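Local coordinates for p-47 protein (Clostridium botulinum, PDB 6EKT) that may belong to a progenitor toxin complex that protects botulinum neurotoxin in the host gut, and has a fold resembling tubular lipid-binding (TULIP) proteins, at residues Lys245-Gln249 with Asn250-Ser254; Ser258-Gly261 with Ser262-Lys266; Phe344-Ser348 with Thr349-Ala353; Leu380-Val383 with Thr384-Ile388. All blocks are in the same frame, centred on the assembly; numbering follows the deposited sequence.

All four contacts are local, each made within one continuous run of chain, and they come in series. Interaction 1 lies on helix 244-252; interaction 2 lies in the loop that leads from it to strand 269-273. Their centres are about 16 Å apart, and they touch where K266 of interaction 2 packs on L253 and S254. Interaction 3, the turn joining strands 329-347 and 352-368, comes within about 5 Å (nearest atoms) of interaction 1 without touching it. Strand 352-368 then leads to helix 374-394, where interaction 4 sits, its centre about 33 Å from that of interaction 3. This long helix packs on strands of the same sheet, in keeping with the TULIP-like fold.

Interaction 1 (Lys245-Gln249 with Asn250-Ser254)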
ATOM      1  N   LYS A 245      -4.480   9.706   4.526  1.00 22.39           N
ATOM      2  CA  LYS A 245      -4.634   9.920   5.969  1.00 22.56           C
ATOM      3  C   LYS A 245      -3.553   9.198   6.777  1.00 22.40           C
ATOM      4  O   LYS A 245      -2.942   9.787   7.690  1.00 21.44           O
ATOM      5  CB  LYS A 245      -6.058   9.543   6.419  1.00 24.56           C
ATOM      6  CG  LYS A 245      -6.324   9.571   7.914  1.00 26.91           C
ATOM      7  CD  LYS A 245      -7.825   9.557   8.119  1.00 28.80           C
ATOM      8  CE  LYS A 245      -8.223   8.852   9.393  1.00 31.67           C
ATOM      9  NZ  LYS A 245      -9.704   8.999   9.515  1.00 31.94           N
ATOM     10  N   LEU A 246      -3.294   7.933   6.442  1.00 22.06           N
ATOM     11  CA  LEU A 246      -2.197   7.202   7.112  1.00 22.72           C
ATOM     12  C   LEU A 246      -0.823   7.822   6.866  1.00 22.77           C
ATOM     13  O   LEU A 246       0.018   7.822   7.753  1.00 23.97           O
ATOM     14  CB  LEU A 246      -2.210   5.718   6.707  1.00 22.80           C
ATOM     15  CG  LEU A 246      -3.299   4.861   7.361  1.00 22.82           C
ATOM     16  CD1 LEU A 246      -3.181   3.422   6.826  1.00 24.03           C
ATOM     17  CD2 LEU A 246      -3.187   4.874   8.873  1.00 23.90           C
ATOM     18  N   PHE A 247      -0.602   8.345   5.658  1.00 22.74           N
ATOM     19  CA  PHE A 247       0.648   9.031   5.296  1.00 22.37           C
ATOM     20  C   PHE A 247       0.837  10.284   6.186  1.00 23.15           C
ATOM     21  O   PHE A 247       1.909  10.493   6.764  1.00 23.30           O
ATOM     22  CB  PHE A 247       0.627   9.402   3.804  1.00 22.59           C
ATOM     23  CG  PHE A 247       1.799  10.233   3.355  1.00 23.62           C
ATOM     24  CD1 PHE A 247       3.093   9.701   3.330  1.00 24.26           C
ATOM     25  CD2 PHE A 247       1.607  11.569   2.980  1.00 23.92           C
ATOM     26  CE1 PHE A 247       4.176  10.479   2.926  1.00 25.15           C
ATOM     27  CE2 PHE A 247       2.689  12.354   2.560  1.00 24.49           C
ATOM     28  CZ  PHE A 247       3.967  11.811   2.530  1.00 24.80           C
ATOM     29  N   LEU A 248      -0.213  11.086   6.289  1.00 22.87           N
ATOM     30  CA  LEU A 248      -0.179  12.298   7.127  1.00 23.83           C
ATOM     31  C   LEU A 248       0.069  11.949   8.590  1.00 24.42           C
ATOM     32  O   LEU A 248       0.903  12.573   9.228  1.00 25.39           O
ATOM     33  CB  LEU A 248      -1.477  13.092   6.979  1.00 23.41           C
ATOM     34  CG  LEU A 248      -1.688  13.796   5.637  1.00 24.10           C
ATOM     35  CD1 LEU A 248      -3.079  14.415   5.568  1.00 24.75           C
ATOM     36  CD2 LEU A 248      -0.614  14.860   5.390  1.00 24.19           C
ATOM     37  N   GLN A 249      -0.642  10.946   9.102  1.00 25.34           N
ATOM     38  CA  GLN A 249      -0.608  10.600  10.509  1.00 26.52           C
ATOM     39  C   GLN A 249       0.749  10.013  10.895  1.00 28.65           C
ATOM     40  O   GLN A 249       1.336  10.422  11.910  1.00 28.56           O
ATOM     41  CB  GLN A 249      -1.739   9.617  10.857  1.00 27.16           C
ATOM     42  CG  GLN A 249      -1.759   9.131  12.310  1.00 27.83           C
ATOM     43  CD  GLN A 249      -1.993  10.250  13.316  1.00 28.44           C
ATOM     44  OE1 GLN A 249      -2.861  11.104  13.126  1.00 27.53           O
ATOM     45  NE2 GLN A 249      -1.239  10.222  14.404  1.00 28.89           N
ATOM     46  N   ASN A 250       1.268   9.118  10.047  1.00 28.43           N
ATOM     47  CA  ASN A 250       2.414   8.292  10.409  1.00 29.53           C
ATOM     48  C   ASN A 250       3.728   8.592   9.739  1.00 30.71           C
ATOM     49  O   ASN A 250       4.777   8.090  10.165  1.00 32.35           O
ATOM     50  CB  ASN A 250       2.048   6.825  10.216  1.00 29.45           C
ATOM     51  CG  ASN A 250       0.810   6.464  10.972  1.00 29.75           C
ATOM     52  OD1 ASN A 250      -0.260   6.261  10.376  1.00 29.87           O
ATOM     53  ND2 ASN A 250       0.918   6.435  12.296  1.00 28.79           N
ATOM     54  N   MET A 251       3.706   9.410   8.704  1.00 30.91           N
ATOM     55  CA  MET A 251       4.958   9.797   8.073  1.00 32.55           C
ATOM     56  C   MET A 251       5.219  11.309   8.120  1.00 32.30           C
ATOM     57  O   MET A 251       6.369  11.753   8.294  1.00 33.72           O
ATOM     58  CB  MET A 251       5.026   9.198   6.672  1.00 35.11           C
ATOM     59  CG  MET A 251       5.104   7.689   6.811  1.00 36.73           C
ATOM     60  SD  MET A 251       4.352   6.756   5.505  1.00 39.04           S
ATOM     61  CE  MET A 251       5.818   6.553   4.515  1.00 37.60           C
ATOM     62  N   VAL A 252       4.154  12.090   8.013  1.00 30.31           N
ATOM     63  CA  VAL A 252       4.296  13.549   8.006  1.00 29.82           C
ATOM     64  C   VAL A 252       4.235  14.169   9.410  1.00 30.11           C
ATOM     65  O   VAL A 252       5.080  15.006   9.730  1.00 29.42           O
ATOM     66  CB  VAL A 252       3.285  14.218   7.048  1.00 28.75           C
ATOM     67  CG1 VAL A 252       3.355  15.740   7.115  1.00 27.47           C
ATOM     68  CG2 VAL A 252       3.536  13.768   5.612  1.00 28.90           C
ATOM     69  N   LEU A 253       3.249  13.777  10.222  1.00 30.54           N
ATOM     70  CA  LEU A 253       2.981  14.449  11.511  1.00 31.87           C
ATOM     71  C   LEU A 253       4.212  14.546  12.413  1.00 32.77           C
ATOM     72  O   LEU A 253       4.431  15.586  13.015  1.00 33.87           O
ATOM     73  CB  LEU A 253       1.799  13.805  12.277  1.00 31.44           C
ATOM     74  CG  LEU A 253       1.168  14.590  13.451  1.00 32.18           C
ATOM     75  CD1 LEU A 253       0.444  15.839  12.937  1.00 31.20           C
ATOM     76  CD2 LEU A 253       0.215  13.729  14.269  1.00 32.43           C
ATOM     77  N   SER A 254       5.022  13.489  12.470  1.00 34.48           N
ATOM     78  CA  SER A 254       6.214  13.463  13.341  1.00 35.77           C
ATOM     79  C   SER A 254       7.507  13.991  12.698  1.00 35.14           C
ATOM     80  O   SER A 254       8.594  13.924  13.320  1.00 35.63           O
ATOM     81  CB  SER A 254       6.448  12.051  13.879  1.00 37.85           C
ATOM     82  OG  SER A 254       6.906  11.230  12.825  1.00 39.93           O
TER
HETATM   83  O   HOH W   1       4.206  10.889  11.911  1.00 50.76           O
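Helix 244-252 opens into a wider pi-type turn at 250-252, and F247 meets M251 and V252 across it. F247 O accepts from two backbone amides, M251 N at 2.9 Å and V252 N at 3.0 Å, so an i+4 and an i+5 bond share one carbonyl. The wider spacing carries on in L253 N, which bonds to L248 O at 2.8 Å. The F247 ring is placed by a chi1 of 174°, with CG anti to the backbone N. V252 CG2 lies over one face of this ring, 3.9 Å from its centroid, a CH-pi contact. M251 SD comes instead to the edge, 3.9 Å from F247 CD1, as a Met-aromatic contact. A flat ring suits this place because it also stacks on F430, while M251 touches F403 and L406 of helix 403-409. Branched V252 and L253 fit against I281 of strand 279-288. A water donates to Q249 O at 2.9 Å and accepts from S254 N at 2.8 Å, linking two backbone groups. The chemistry implies an apolar face formed by F247, M251, V252 and L253, with backbone polarity met by one shared carbonyl, F247 O, by the i+5 bond to L248 O and by a water.

Interaction 2 (Ser258-Gly261 with Ser262-Lys266); sequences SNMG and SNINK
M260 and I264 pack side chain to side chain around the type I turn G261-I264. From M260, CB lies 3.8 Å from I264 CB, with I264 CG2 scarcely farther off. CG stands anti to the carbonyl carbon (chi1 -62°), and the extended chain carries SD to 3.6 Å from I264 CG2; the tip, CE, then leads away from the turn. The unbranched thioether can thus touch the turn and still reach beyond it, whereas the beta-branched I264 offers two arms: CG2 to the sulfur, and CD1 to M260 O at 3.6 Å. Within the turn, I264 N makes a weak hydrogen bond of 3.3 Å to G261 O. Glycine suits position 261, whose phi is positive and where a CB would collide with S262 N. A water spans the bend, donating to M260 O and accepting from N263 N. Beyond it, N265 ND2 bonds to S262 O at 2.9 Å, with the oxygen close to the amide plane but the donor above the carbonyl plane. The loop follows helix 244-252 and precedes strand 269-273; M260 and I264, both buried, touch F269 of that strand and W289 in a loop, and I264 also touches L287 of strand 279-288.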
ATOM      1  N   SER A 258      10.470  19.123  12.289  1.00 28.54           N
ATOM      2  CA  SER A 258      11.913  18.841  12.475  1.00 29.89           C
ATOM      3  C   SER A 258      12.856  20.059  12.373  1.00 29.84           C
ATOM      4  O   SER A 258      13.936  20.016  12.956  1.00 29.57           O
ATOM      5  CB  SER A 258      12.397  17.730  11.538  1.00 32.03           C
ATOM      6  OG  SER A 258      12.125  18.080  10.199  1.00 33.28           O
ATOM      7  N   ASN A 259      12.462  21.109  11.631  1.00 27.99           N
ATOM      8  CA  ASN A 259      13.273  22.336  11.517  1.00 27.97           C
ATOM      9  C   ASN A 259      12.661  23.540  12.259  1.00 27.49           C
ATOM     10  O   ASN A 259      13.077  24.684  12.045  1.00 27.62           O
ATOM     11  CB  ASN A 259      13.547  22.691  10.044  1.00 28.54           C
ATOM     12  CG  ASN A 259      14.265  21.578   9.288  1.00 29.64           C
ATOM     13  OD1 ASN A 259      13.792  21.109   8.257  1.00 31.34           O
ATOM     14  ND2 ASN A 259      15.383  21.139   9.806  1.00 29.90           N
ATOM     15  N   MET A 260      11.735  23.268  13.171  1.00 26.69           N
ATOM     16  CA  MET A 260      11.006  24.332  13.871  1.00 26.77           C
ATOM     17  C   MET A 260      11.488  24.624  15.287  1.00 26.86           C
ATOM     18  O   MET A 260      10.879  25.440  15.972  1.00 26.47           O
ATOM     19  CB  MET A 260       9.514  24.017  13.892  1.00 26.78           C
ATOM     20  CG  MET A 260       8.913  23.946  12.502  1.00 26.41           C
ATOM     21  SD  MET A 260       7.128  23.776  12.604  1.00 25.86           S
ATOM     22  CE  MET A 260       6.729  24.050  10.890  1.00 24.93           C
ATOM     23  N   GLY A 261      12.552  23.943  15.718  1.00 27.85           N
ATOM     24  CA  GLY A 261      13.154  24.154  17.041  1.00 29.91           C
ATOM     25  C   GLY A 261      12.520  23.337  18.154  1.00 31.50           C
ATOM     26  O   GLY A 261      11.497  22.655  17.943  1.00 31.54           O
ATOM     27  N   SER A 262      13.114  23.428  19.345  1.00 32.80           N
ATOM     28  CA  SER A 262      12.808  22.521  20.468  1.00 34.82           C
ATOM     29  C   SER A 262      11.400  22.674  21.066  1.00 34.28           C
ATOM     30  O   SER A 262      10.888  21.736  21.680  1.00 33.59           O
ATOM     31  CB  SER A 262      13.874  22.627  21.573  1.00 36.00           C
ATOM     32  OG  SER A 262      13.959  23.923  22.109  1.00 37.20           O
ATOM     33  N   ASN A 263      10.776  23.839  20.865  1.00 32.60           N
ATOM     34  CA  ASN A 263       9.456  24.109  21.438  1.00 32.11           C
ATOM     35  C   ASN A 263       8.271  23.754  20.538  1.00 30.86           C
ATOM     36  O   ASN A 263       7.130  23.811  20.968  1.00 31.18           O
ATOM     37  CB  ASN A 263       9.387  25.558  21.941  1.00 32.93           C
ATOM     38  CG  ASN A 263      10.240  25.772  23.171  1.00 34.96           C
ATOM     39  OD1 ASN A 263      10.209  24.972  24.093  1.00 36.51           O
ATOM     40  ND2 ASN A 263      10.990  26.863  23.200  1.00 35.76           N
ATOM     41  N   ILE A 264       8.551  23.360  19.300  1.00 29.13           N
ATOM     42  CA  ILE A 264       7.524  22.937  18.361  1.00 27.61           C
ATOM     43  C   ILE A 264       7.771  21.481  17.938  1.00 28.93           C
ATOM     44  O   ILE A 264       8.771  21.168  17.274  1.00 29.07           O
ATOM     45  CB  ILE A 264       7.450  23.871  17.124  1.00 26.14           C
ATOM     46  CG1 ILE A 264       7.158  25.321  17.563  1.00 24.33           C
ATOM     47  CG2 ILE A 264       6.368  23.378  16.147  1.00 24.94           C
ATOM     48  CD1 ILE A 264       7.482  26.348  16.490  1.00 23.72           C
ATOM     49  N   ASN A 265       6.832  20.619  18.312  1.00 29.70           N
ATOM     50  CA  ASN A 265       6.994  19.158  18.171  1.00 31.39           C
ATOM     51  C   ASN A 265       5.697  18.528  17.695  1.00 31.29           C
ATOM     52  O   ASN A 265       4.686  19.216  17.516  1.00 29.87           O
ATOM     53  CB  ASN A 265       7.464  18.544  19.513  1.00 33.44           C
ATOM     54  CG  ASN A 265       8.739  19.184  20.027  1.00 34.91           C
ATOM     55  OD1 ASN A 265       9.821  18.916  19.514  1.00 36.59           O
ATOM     56  ND2 ASN A 265       8.614  20.075  21.011  1.00 35.97           N
ATOM     57  N   LYS A 266       5.723  17.209  17.483  1.00 32.24           N
ATOM     58  CA  LYS A 266       4.571  16.470  16.982  1.00 31.96           C
ATOM     59  C   LYS A 266       3.295  16.768  17.772  1.00 32.30           C
ATOM     60  O   LYS A 266       2.228  16.939  17.177  1.00 31.98           O
ATOM     61  CB  LYS A 266       4.873  14.957  16.989  1.00 33.23           C
ATOM     62  CG  LYS A 266       3.747  14.083  16.446  1.00 33.84           C
ATOM     63  CD  LYS A 266       3.984  12.608  16.765  1.00 35.35           C
ATOM     64  CE  LYS A 266       2.863  11.754  16.188  1.00 35.25           C
ATOM     65  NZ  LYS A 266       3.141  10.290  16.352  1.00 37.81           N
TER
HETATM   66  O   HOH W   2      10.786  26.034  18.712  1.00 29.46           O

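Interaction 3 (Phe344-Ser348 with Thr349-Ala353)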
ATOM      1  N   PHE A 344       6.983  17.200  -2.873  1.00 27.55           N
ATOM      2  CA  PHE A 344       7.658  15.951  -2.522  1.00 26.73           C
ATOM      3  C   PHE A 344       8.711  15.591  -3.579  1.00 28.24           C
ATOM      4  O   PHE A 344       8.465  15.742  -4.777  1.00 28.74           O
ATOM      5  CB  PHE A 344       6.649  14.779  -2.364  1.00 26.38           C
ATOM      6  CG  PHE A 344       7.323  13.456  -2.034  1.00 26.84           C
ATOM      7  CD1 PHE A 344       7.864  13.225  -0.755  1.00 26.79           C
ATOM      8  CD2 PHE A 344       7.476  12.467  -3.006  1.00 26.64           C
ATOM      9  CE1 PHE A 344       8.507  12.021  -0.460  1.00 26.48           C
ATOM     10  CE2 PHE A 344       8.124  11.263  -2.710  1.00 27.09           C
ATOM     11  CZ  PHE A 344       8.650  11.047  -1.440  1.00 27.02           C
ATOM     12  N   VAL A 345       9.874  15.117  -3.129  1.00 28.23           N
ATOM     13  CA  VAL A 345      10.938  14.616  -3.994  1.00 30.64           C
ATOM     14  C   VAL A 345      11.456  13.326  -3.377  1.00 31.32           C
ATOM     15  O   VAL A 345      11.645  13.248  -2.158  1.00 31.49           O
ATOM     16  CB  VAL A 345      12.147  15.598  -4.108  1.00 31.64           C
ATOM     17  CG1 VAL A 345      13.249  15.006  -4.983  1.00 33.05           C
ATOM     18  CG2 VAL A 345      11.718  16.949  -4.670  1.00 31.09           C
ATOM     19  N   TYR A 346      11.666  12.326  -4.231  1.00 32.78           N
ATOM     20  CA  TYR A 346      12.437  11.146  -3.884  1.00 33.87           C
ATOM     21  C   TYR A 346      13.660  11.140  -4.775  1.00 36.40           C
ATOM     22  O   TYR A 346      13.552  11.052  -6.007  1.00 37.20           O
ATOM     23  CB  TYR A 346      11.623   9.851  -4.054  1.00 33.52           C
ATOM     24  CG  TYR A 346      12.438   8.598  -3.758  1.00 34.43           C
ATOM     25  CD1 TYR A 346      12.955   8.369  -2.474  1.00 34.79           C
ATOM     26  CD2 TYR A 346      12.710   7.655  -4.766  1.00 35.64           C
ATOM     27  CE1 TYR A 346      13.704   7.240  -2.186  1.00 36.43           C
ATOM     28  CE2 TYR A 346      13.457   6.516  -4.490  1.00 36.88           C
ATOM     29  CZ  TYR A 346      13.947   6.317  -3.199  1.00 37.27           C
ATOM     30  OH  TYR A 346      14.683   5.205  -2.902  1.00 39.08           O
ATOM     31  N   ASN A 347      14.818  11.294  -4.142  1.00 38.28           N
ATOM     32  CA  ASN A 347      16.109  11.201  -4.810  1.00 40.37           C
ATOM     33  C   ASN A 347      16.515   9.725  -4.809  1.00 41.83           C
ATOM     34  O   ASN A 347      16.791   9.149  -3.750  1.00 41.21           O
ATOM     35  CB  ASN A 347      17.129  12.058  -4.061  1.00 41.05           C
ATOM     36  CG  ASN A 347      18.505  12.060  -4.707  1.00 42.64           C
ATOM     37  OD1 ASN A 347      18.956  11.069  -5.265  1.00 43.31           O
ATOM     38  ND2 ASN A 347      19.194  13.184  -4.589  1.00 43.63           N
ATOM     39  N   SER A 348      16.537   9.127  -5.998  1.00 44.03           N
ATOM     40  CA  SER A 348      16.813   7.695  -6.155  1.00 46.99           C
ATOM     41  C   SER A 348      18.283   7.309  -5.925  1.00 50.12           C
ATOM     42  O   SER A 348      18.586   6.128  -5.748  1.00 52.20           O
ATOM     43  CB  SER A 348      16.338   7.216  -7.525  1.00 48.27           C
ATOM     44  OG  SER A 348      16.958   7.971  -8.551  1.00 51.05           O
ATOM     45  N   THR A 349      19.186   8.291  -5.918  1.00 51.83           N
ATOM     46  CA  THR A 349      20.622   8.026  -5.709  1.00 54.92           C
ATOM     47  C   THR A 349      20.962   7.906  -4.222  1.00 54.57           C
ATOM     48  O   THR A 349      21.498   6.880  -3.789  1.00 56.19           O
ATOM     49  CB  THR A 349      21.512   9.075  -6.414  1.00 55.69           C
ATOM     50  OG1 THR A 349      21.044   9.258  -7.754  1.00 55.55           O
ATOM     51  CG2 THR A 349      22.988   8.627  -6.456  1.00 58.58           C
ATOM     52  N   ASN A 350      20.620   8.933  -3.447  1.00 53.49           N
ATOM     53  CA  ASN A 350      20.923   8.952  -2.011  1.00 52.83           C
ATOM     54  C   ASN A 350      19.778   8.455  -1.121  1.00 50.36           C
ATOM     55  O   ASN A 350      19.931   8.361   0.102  1.00 50.99           O
ATOM     56  CB  ASN A 350      21.441  10.335  -1.571  1.00 53.39           C
ATOM     57  CG  ASN A 350      20.372  11.428  -1.598  1.00 52.54           C
ATOM     58  OD1 ASN A 350      19.180  11.183  -1.819  1.00 51.98           O
ATOM     59  ND2 ASN A 350      20.808  12.659  -1.352  1.00 53.54           N
ATOM     60  N   LYS A 351      18.631   8.153  -1.734  1.00 48.87           N
ATOM     61  CA  LYS A 351      17.496   7.531  -1.028  1.00 45.76           C
ATOM     62  C   LYS A 351      16.831   8.471  -0.015  1.00 43.45           C
ATOM     63  O   LYS A 351      16.229   8.018   0.958  1.00 42.84           O
ATOM     64  CB  LYS A 351      17.930   6.194  -0.364  1.00 47.97           C
ATOM     65  CG  LYS A 351      17.870   4.944  -1.247  1.00 48.83           C
ATOM     66  CD  LYS A 351      18.742   5.025  -2.490  1.00 50.64           C
ATOM     67  CE  LYS A 351      18.642   3.771  -3.340  1.00 52.07           C
ATOM     68  NZ  LYS A 351      19.502   3.988  -4.531  1.00 54.87           N
ATOM     69  N   LYS A 352      16.952   9.779  -0.233  1.00 41.29           N
ATOM     70  CA  LYS A 352      16.264  10.742   0.616  1.00 40.08           C
ATOM     71  C   LYS A 352      14.900  11.051   0.023  1.00 37.38           C
ATOM     72  O   LYS A 352      14.766  11.229  -1.198  1.00 37.69           O
ATOM     73  CB  LYS A 352      17.068  12.041   0.801  1.00 41.55           C
ATOM     74  CG  LYS A 352      18.360  11.896   1.600  1.00 44.35           C
ATOM     75  CD  LYS A 352      18.941  13.267   1.954  1.00 46.58           C
ATOM     76  CE  LYS A 352      20.383  13.147   2.418  1.00 49.82           C
ATOM     77  NZ  LYS A 352      20.814  14.417   3.049  1.00 51.83           N
ATOM     78  N   ALA A 353      13.906  11.094   0.902  1.00 35.16           N
ATOM     79  CA  ALA A 353      12.540  11.499   0.578  1.00 33.24           C
ATOM     80  C   ALA A 353      12.250  12.706   1.448  1.00 33.09           C
ATOM     81  O   ALA A 353      12.351  12.639   2.682  1.00 33.74           O
ATOM     82  CB  ALA A 353      11.558  10.392   0.883  1.00 31.59           C
TER
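One side-chain oxygen, N347 OD1, gathers two successive backbone amides at the tip of the beta hairpin formed by strands 329-347 and 352-368. T349 N donates to it at 2.9 Å in the carbonyl plane; N350 N, at 3.3 Å, comes from well above that plane. Asparagine suits the site because its short arm, with CG anti to the backbone N (chi1 -178°), places OD1 within reach of the two amides. A second asparagine carbonyl, N350 OD1, takes one amide, K352 N, at 3.1 Å from above its plane: an Asx turn. The two side-chain amide planes lie 35° apart. N347 N bonds to K352 O at 2.9 Å, and the neighbouring Y346-A353 pair is antiparallel and non-hydrogen-bonded. A353 offers a single methyl that meets two rings, its CB 3.7 Å from F344 CE1 and at the edge of the Y346 ring. Both aromatics also pack on strand 421-426, which ties this hairpin end to the neighbouring sheet. The K351 chain bends at chi2, and Y346 OH lies beside its CG. Past that bend the long side chain turns back along the loop, so that K351 NZ donates to S348 O at 2.6 Å.

Interaction 4 (Leu380-Val383 with Thr384-Ile388)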
ATOM      1  N   LEU A 380      11.250  46.948  13.452  1.00 21.09           N
ATOM      2  CA  LEU A 380      10.148  46.026  13.148  1.00 20.93           C
ATOM      3  C   LEU A 380      10.214  45.499  11.711  1.00 21.61           C
ATOM      4  O   LEU A 380       9.920  44.316  11.463  1.00 20.65           O
ATOM      5  CB  LEU A 380       8.799  46.693  13.415  1.00 20.81           C
ATOM      6  CG  LEU A 380       7.565  45.790  13.346  1.00 20.68           C
ATOM      7  CD1 LEU A 380       7.656  44.608  14.317  1.00 20.17           C
ATOM      8  CD2 LEU A 380       6.323  46.660  13.587  1.00 20.55           C
ATOM      9  N   SER A 381      10.576  46.371  10.771  1.00 22.09           N
ATOM     10  CA  SER A 381      10.696  45.955   9.366  1.00 23.73           C
ATOM     11  C   SER A 381      11.660  44.759   9.246  1.00 22.92           C
ATOM     12  O   SER A 381      11.327  43.711   8.648  1.00 22.57           O
ATOM     13  CB  SER A 381      11.196  47.157   8.540  1.00 24.68           C
ATOM     14  OG  SER A 381      11.446  46.781   7.211  1.00 28.33           O
ATOM     15  N   SER A 382      12.825  44.899   9.860  1.00 23.13           N
ATOM     16  CA  SER A 382      13.845  43.829   9.832  1.00 23.71           C
ATOM     17  C   SER A 382      13.384  42.567  10.554  1.00 21.97           C
ATOM     18  O   SER A 382      13.527  41.455  10.022  1.00 21.50           O
ATOM     19  CB  SER A 382      15.181  44.339  10.399  1.00 26.27           C
ATOM     20  OG  SER A 382      15.781  45.220   9.442  1.00 31.72           O
ATOM     21  N   VAL A 383      12.810  42.733  11.746  1.00 20.40           N
ATOM     22  CA  VAL A 383      12.371  41.583  12.545  1.00 19.75           C
ATOM     23  C   VAL A 383      11.302  40.798  11.785  1.00 19.72           C
ATOM     24  O   VAL A 383      11.324  39.557  11.771  1.00 19.42           O
ATOM     25  CB  VAL A 383      11.881  42.002  13.971  1.00 19.92           C
ATOM     26  CG1 VAL A 383      11.229  40.825  14.720  1.00 19.83           C
ATOM     27  CG2 VAL A 383      13.050  42.513  14.801  1.00 19.73           C
ATOM     28  N   THR A 384      10.384  41.520  11.136  1.00 19.09           N
ATOM     29  CA  THR A 384       9.263  40.887  10.405  1.00 19.32           C
ATOM     30  C   THR A 384       9.784  40.098   9.203  1.00 19.29           C
ATOM     31  O   THR A 384       9.400  38.944   9.010  1.00 18.86           O
ATOM     32  CB  THR A 384       8.222  41.939   9.993  1.00 19.29           C
ATOM     33  OG1 THR A 384       7.785  42.641  11.167  1.00 19.77           O
ATOM     34  CG2 THR A 384       7.011  41.278   9.304  1.00 19.56           C
ATOM     35  N   HIS A 385      10.692  40.708   8.442  1.00 19.78           N
ATOM     36  CA  HIS A 385      11.365  40.063   7.334  1.00 21.14           C
ATOM     37  C   HIS A 385      12.132  38.812   7.760  1.00 21.45           C
ATOM     38  O   HIS A 385      11.910  37.751   7.167  1.00 21.62           O
ATOM     39  CB  HIS A 385      12.310  41.040   6.621  1.00 22.08           C
ATOM     40  CG  HIS A 385      12.996  40.445   5.433  1.00 23.89           C
ATOM     41  ND1 HIS A 385      12.325  40.093   4.282  1.00 24.71           N
ATOM     42  CD2 HIS A 385      14.295  40.124   5.223  1.00 24.46           C
ATOM     43  CE1 HIS A 385      13.185  39.586   3.411  1.00 25.10           C
ATOM     44  NE2 HIS A 385      14.389  39.603   3.956  1.00 25.52           N
ATOM     45  N   TRP A 386      12.999  38.922   8.777  1.00 21.70           N
ATOM     46  CA  TRP A 386      13.734  37.745   9.297  1.00 22.56           C
ATOM     47  C   TRP A 386      12.796  36.628   9.780  1.00 21.23           C
ATOM     48  O   TRP A 386      13.035  35.427   9.533  1.00 21.54           O
ATOM     49  CB  TRP A 386      14.680  38.156  10.437  1.00 24.52           C
ATOM     50  CG  TRP A 386      16.114  38.342  10.035  1.00 27.49           C
ATOM     51  CD1 TRP A 386      17.175  37.560  10.420  1.00 28.84           C
ATOM     52  CD2 TRP A 386      16.662  39.380   9.213  1.00 28.80           C
ATOM     53  NE1 TRP A 386      18.337  38.037   9.870  1.00 30.91           N
ATOM     54  CE2 TRP A 386      18.053  39.148   9.123  1.00 30.64           C
ATOM     55  CE3 TRP A 386      16.113  40.473   8.524  1.00 29.56           C
ATOM     56  CZ2 TRP A 386      18.914  39.976   8.374  1.00 32.15           C
ATOM     57  CZ3 TRP A 386      16.978  41.304   7.778  1.00 31.60           C
ATOM     58  CH2 TRP A 386      18.358  41.043   7.714  1.00 32.23           C
ATOM     59  N   SER A 387      11.720  37.015  10.456  1.00 20.14           N
ATOM     60  CA  SER A 387      10.743  36.028  10.966  1.00 20.10           C
ATOM     61  C   SER A 387      10.079  35.253   9.818  1.00 19.82           C
ATOM     62  O   SER A 387       9.976  34.010   9.845  1.00 19.16           O
ATOM     63  CB  SER A 387       9.664  36.720  11.818  1.00 20.02           C
ATOM     64  OG  SER A 387      10.224  37.292  12.986  1.00 19.66           O
ATOM     65  N   ILE A 388       9.595  35.993   8.819  1.00 19.76           N
ATOM     66  CA  ILE A 388       8.941  35.371   7.663  1.00 19.69           C
ATOM     67  C   ILE A 388       9.930  34.462   6.916  1.00 20.12           C
ATOM     68  O   ILE A 388       9.605  33.287   6.633  1.00 20.01           O
ATOM     69  CB  ILE A 388       8.313  36.441   6.712  1.00 19.74           C
ATOM     70  CG1 ILE A 388       7.058  37.058   7.362  1.00 19.26           C
ATOM     71  CG2 ILE A 388       7.943  35.806   5.362  1.00 20.01           C
ATOM     72  CD1 ILE A 388       6.539  38.321   6.674  1.00 20.19           C
TER
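The indole of W386 presents its edge to the backbone of the preceding turn: S382 O lies near the ring plane, 3.1 Å from W386 CE3. The same W386 CE3 sits at the edge of the H385 imidazole, in its plane, so the two flat groups meet without stacking. S382 O also accepts from W386 N at 2.9 Å in an almost straight bond of 177°, so the same oxygen meets both the amide and the ring edge of W386. Both rings lie on the exposed side of the helix. The buried side carries L380, V383, T384 and S387. T384 OG1 stands beside its own backbone N (chi1 -56°) and donates to L380 O at 2.7 Å. T384 N reaches that oxygen from the opposite face of the carbonyl plane, at 2.9 Å. S387 repeats the pattern, with OG at 2.8 Å and N at 2.9 Å from V383 O. Threonine and serine suit these buried positions because a short hydroxyl can bond back to the helix; T384 OG1 also bonds to S334 OG on strand 329-347. L380 CD1 packs against T384 OG1; L380 rests on strands 315-326 and 329-347, V383 on strands 315-326 and 297-311. Doubly accepting carbonyls are a common way for serine and threonine to settle within a helix, here the long helix 374-394 packed on the sheet of a TULIP-like fold.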